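EF0056 (Enterococcus faecalis, PDB 6ORI) is an enterococcal surface protein of unassigned molecular function, with an immunoglobulin-like N-terminal region that binds calcium and is probably connected with biofilm formation. Local coordinates at residues 223-228 and 232-237; 272-277 and 314-319. All coordinates share one frame; numbering follows the deposited sequence.

Contact 1. Residues 223-228 and 232-237; sequences ANIQTK and GSTGAN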
# COMPACT_ATOMS: atom_id res chain seq x y z
N ALA A 223 -12.78 15.13 -10.23
CA ALA A 223 -12.83 16.56 -9.95
C ALA A 223 -13.97 16.91 -9.00
O ALA A 223 -15.04 16.31 -9.00
CB ALA A 223 -13.01 17.34 -11.23
N ASN A 224 -13.70 17.91 -8.17
CA ASN A 224 -14.71 18.59 -7.38
C ASN A 224 -15.47 17.70 -6.42
O ASN A 224 -16.69 17.82 -6.25
CB ASN A 224 -15.63 19.37 -8.30
CG ASN A 224 -14.92 20.50 -8.98
OD1 ASN A 224 -13.91 20.99 -8.47
ND2 ASN A 224 -15.44 20.95 -10.11
N ILE A 225 -14.72 16.85 -5.75
CA ILE A 225 -15.26 16.17 -4.58
C ILE A 225 -14.63 16.77 -3.35
O ILE A 225 -13.62 17.48 -3.45
CB ILE A 225 -15.12 14.63 -4.61
CG1 ILE A 225 -13.67 14.17 -4.52
CG2 ILE A 225 -15.75 14.08 -5.89
CD1 ILE A 225 -13.53 12.70 -4.23
N GLN A 226 -15.22 16.51 -2.20
CA GLN A 226 -14.78 17.21 -1.01
C GLN A 226 -14.83 16.34 0.22
O GLN A 226 -15.47 15.27 0.26
CB GLN A 226 -15.65 18.43 -0.80
CG GLN A 226 -17.07 18.10 -0.47
CD GLN A 226 -17.84 19.33 -0.09
OE1 GLN A 226 -18.31 19.48 1.05
NE2 GLN A 226 -17.97 20.23 -1.02
N THR A 227 -14.17 16.80 1.25
CA THR A 227 -14.37 16.22 2.56
C THR A 227 -15.75 16.62 3.09
O THR A 227 -16.31 17.63 2.64
CB THR A 227 -13.27 16.64 3.53
OG1 THR A 227 -13.27 18.06 3.66
CG2 THR A 227 -11.90 16.20 2.99
N LYS A 228 -16.26 15.87 4.05
CA LYS A 228 -17.60 16.14 4.61
C LYS A 228 -17.73 17.59 5.03
O LYS A 228 -18.73 18.25 4.74
CB LYS A 228 -17.91 15.21 5.79
CG LYS A 228 -19.33 15.42 6.38
CD LYS A 228 -19.80 14.21 7.19
CE LYS A 228 -18.84 13.83 8.32
NZ LYS A 228 -19.39 14.13 9.67
N GLY A 232 -11.40 20.05 2.53
CA GLY A 232 -10.52 19.43 1.55
C GLY A 232 -11.23 19.17 0.24
O GLY A 232 -12.46 18.98 0.24
N SER A 233 -10.50 19.14 -0.86
CA SER A 233 -11.10 18.99 -2.18
C SER A 233 -10.10 18.54 -3.23
O SER A 233 -8.90 18.66 -3.04
CB SER A 233 -11.74 20.30 -2.61
OG SER A 233 -10.87 21.38 -2.30
N THR A 234 -10.58 18.05 -4.37
CA THR A 234 -9.68 17.55 -5.43
C THR A 234 -9.33 18.49 -6.59
O THR A 234 -8.46 18.19 -7.42
CB THR A 234 -10.27 16.31 -6.07
OG1 THR A 234 -11.63 16.54 -6.46
CG2 THR A 234 -10.23 15.18 -5.07
N GLY A 235 -10.07 19.56 -6.69
CA GLY A 235 -9.86 20.56 -7.73
C GLY A 235 -10.54 20.26 -9.05
O GLY A 235 -11.14 19.20 -9.25
N ALA A 236 -10.47 21.21 -9.98
CA ALA A 236 -11.26 21.14 -11.21
C ALA A 236 -10.86 20.02 -12.17
O ALA A 236 -11.63 19.67 -13.07
CB ALA A 236 -11.16 22.46 -11.96
N ASN A 237 -9.64 19.49 -12.01
CA ASN A 237 -9.13 18.47 -12.92
C ASN A 237 -8.89 17.17 -12.20
O ASN A 237 -8.23 16.28 -12.72
CB ASN A 237 -7.85 18.97 -13.58
CG ASN A 237 -8.10 20.19 -14.40
OD1 ASN A 237 -8.83 20.13 -15.37
ND2 ASN A 237 -7.55 21.32 -13.98
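Thr227 and Gly232 grip each other twice: the backbone N of Thr227 donates to Gly232 O (2.9 Å), and Gly232 N returns a bond to the side-chain OG1 of Thr227 (3.0 Å). With chi1 at 60°, OG1 sits between the backbone N and carbonyl carbon of its own residue and faces the Gly232 amide; it is also bonded to the carboxylate of Asp229 in the connecting residues of the loop. Thr234 plays a similar part midway along the pairing. Its OG1 accepts a nearly straight bond from Ile225 N (3.2 Å, 170° at the hydrogen) and is bonded on to the carbonyl of Glu222, while Thr234 N donates to Ile225 O. Farther along, Asn224 N bonds to Gly235 O (3.1 Å). Thus a threonine hydroxyl stands in for a backbone acceptor in this irregular antiparallel pairing, whose one true beta bridge joins Gln226 to Ser233. Close CH···O contacts fill in between, such as Ser233 CA to Ile225 O at 3.2 Å. Apolar packing is slight: CG1 of Ile225 lies against the Thr234 methyl, CG2, at 3.6 Å, and Thr227 CG2 rests on Gly232 CA. Phe296 packs against both Ile225 and Thr234. The two segments form the arms of the loop between strands 211-221 and 239-248, and Ser233 ties that loop through its backbone to the side chains of Gln281 and Gln347, on strands 277-284 and 340-348 of the same sheet.

Contact 2. Residues 272-277 and 314-319; sequences RLVPYV and ENYGMG
Val274 and Tyr316 meet through apolar packing, and no hydrogen bond crosses between the two segments. The valine side chain and the tyrosine approach from opposite directions, and both valine methyls take part. CG2 lies 3.7 Å from CE2 of the Tyr316 ring, which it meets obliquely, while CG1 comes to 3.6 Å from Tyr316 OH at the far end of the phenol. The tyrosine attains this reach because its CG is anti to the backbone N (chi1 -169°), which swings the ring out from its own turn toward 272-277. Pro275 adds a lighter touch, the two side chains crossing at about a right angle, with Pro275 CD 3.8 Å from Tyr316 OH.

The second kind of contact is between side chain and backbone: Val274 CG2 also rests on Gly317 CA, at 3.6 Å. Gly317 has a positive phi (81°), a backbone conformation that glycine readily adopts, and so presents its bare CA to the methyl.

Each partner is set by its own local fold. Residues 315-318 form a type II beta turn closed by Met318 N to Asn315 O (2.9 Å), with Tyr316 and Gly317 as its two central residues, and the chain leaves it directly into strand 318-322. Opposite, Val274 and Pro275 lie in a short 3-10 segment, where Tyr276 N bonds to Leu273 O (2.8 Å), just ahead of strand 277-284. The contact thus joins the entrances of strands from two different sheets of this immunoglobulin-like region.

Outside the pair, Val274 packs on Ile269 and Ile307, and Tyr316 on Glu271. Gly317 is held through its backbone to Ile269 and Glu308.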
# COMPACT_ATOMS: atom_id res chain seq x y z
N ARG A 272 8.19 13.56 -13.42
CA ARG A 272 7.41 13.95 -14.59
C ARG A 272 6.10 14.66 -14.25
O ARG A 272 5.57 15.46 -15.03
CB ARG A 272 7.16 12.74 -15.46
CG ARG A 272 8.40 12.17 -16.10
CD ARG A 272 8.11 10.83 -16.73
NE ARG A 272 7.83 9.84 -15.71
CZ ARG A 272 7.11 8.74 -15.89
NH1 ARG A 272 6.58 8.46 -17.08
NH2 ARG A 272 6.94 7.91 -14.88
N LEU A 273 5.54 14.34 -13.08
CA LEU A 273 4.27 14.91 -12.69
C LEU A 273 4.35 16.25 -12.00
O LEU A 273 3.36 16.98 -11.90
CB LEU A 273 3.53 13.93 -11.78
CG LEU A 273 2.71 12.88 -12.50
CD1 LEU A 273 2.27 11.83 -11.47
CD2 LEU A 273 1.49 13.53 -13.18
N VAL A 274 5.54 16.61 -11.51
CA VAL A 274 5.68 17.82 -10.73
C VAL A 274 5.10 19.08 -11.40
O VAL A 274 4.33 19.79 -10.78
CB VAL A 274 7.14 18.02 -10.29
CG1 VAL A 274 7.32 19.38 -9.61
CG2 VAL A 274 7.58 16.87 -9.37
N PRO A 275 5.42 19.34 -12.69
CA PRO A 275 4.83 20.53 -13.32
C PRO A 275 3.33 20.45 -13.56
O PRO A 275 2.70 21.47 -13.88
CB PRO A 275 5.53 20.59 -14.69
CG PRO A 275 6.62 19.64 -14.64
CD PRO A 275 6.36 18.63 -13.57
N TYR A 276 2.76 19.26 -13.41
CA TYR A 276 1.32 19.06 -13.58
C TYR A 276 0.55 18.97 -12.27
O TYR A 276 -0.65 18.67 -12.25
CB TYR A 276 1.08 17.79 -14.38
CG TYR A 276 1.63 17.87 -15.78
CD1 TYR A 276 1.01 18.67 -16.73
CD2 TYR A 276 2.78 17.20 -16.13
CE1 TYR A 276 1.51 18.75 -18.02
CE2 TYR A 276 3.29 17.28 -17.42
CZ TYR A 276 2.65 18.06 -18.35
OH TYR A 276 3.15 18.15 -19.64
N VAL A 277 1.24 19.23 -11.17
CA VAL A 277 0.59 19.28 -9.86
C VAL A 277 0.60 20.72 -9.39
O VAL A 277 1.64 21.39 -9.47
CB VAL A 277 1.31 18.37 -8.86
CG1 VAL A 277 0.75 18.58 -7.46
CG2 VAL A 277 1.14 16.92 -9.26
N GLU A 314 18.45 18.48 -6.05
CA GLU A 314 18.58 17.09 -5.59
C GLU A 314 17.27 16.53 -5.01
O GLU A 314 17.01 15.34 -5.09
CB GLU A 314 19.71 16.97 -4.56
N ASN A 315 16.45 17.41 -4.46
CA ASN A 315 15.18 17.00 -3.86
C ASN A 315 13.97 17.27 -4.73
O ASN A 315 12.84 17.31 -4.23
CB ASN A 315 14.96 17.72 -2.53
CG ASN A 315 16.00 17.38 -1.52
OD1 ASN A 315 16.57 16.28 -1.54
ND2 ASN A 315 16.29 18.32 -0.63
N TYR A 316 14.17 17.42 -6.03
CA TYR A 316 13.07 17.67 -6.96
C TYR A 316 11.91 16.69 -6.75
O TYR A 316 12.12 15.48 -6.69
CB TYR A 316 13.57 17.58 -8.40
CG TYR A 316 12.57 18.08 -9.40
CD1 TYR A 316 12.45 19.42 -9.66
CD2 TYR A 316 11.75 17.20 -10.07
CE1 TYR A 316 11.52 19.90 -10.58
CE2 TYR A 316 10.81 17.66 -10.99
CZ TYR A 316 10.72 19.01 -11.25
OH TYR A 316 9.80 19.49 -12.16
N GLY A 317 10.71 17.23 -6.61
CA GLY A 317 9.52 16.43 -6.41
C GLY A 317 9.28 15.94 -4.99
O GLY A 317 8.31 15.24 -4.74
N MET A 318 10.13 16.32 -4.04
CA MET A 318 9.98 15.92 -2.64
C MET A 318 9.49 17.08 -1.80
O MET A 318 9.80 18.24 -2.08
CB MET A 318 11.32 15.47 -2.05
CG MET A 318 11.92 14.25 -2.72
SD MET A 318 13.67 13.92 -2.26
CE MET A 318 13.51 13.78 -0.48
N GLY A 319 8.78 16.76 -0.74
CA GLY A 319 8.45 17.75 0.26
C GLY A 319 8.30 17.08 1.61
O GLY A 319 8.32 15.86 1.73

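Contact 1 is complete in sequence before contact 2 begins; the centres are about 21 Å apart and the nearest atoms about 7 Å, too far for direct contact. Both involve loops attached to the five-stranded antiparallel sheet: 223-228 and 232-237 belong to the connection between its strands 211-221 and 239-248, whereas 272-277 leads into its strand 277-284. Contact 2 additionally reaches the four-stranded sheet, since 272-277 follows strand 264-269 and the segment 314-319 runs into strand 318-322. One contact therefore lies within a single loop connecting neighbouring strands, whereas the other brings together loops distant in sequence where the two sheets of this half of the chain are connected.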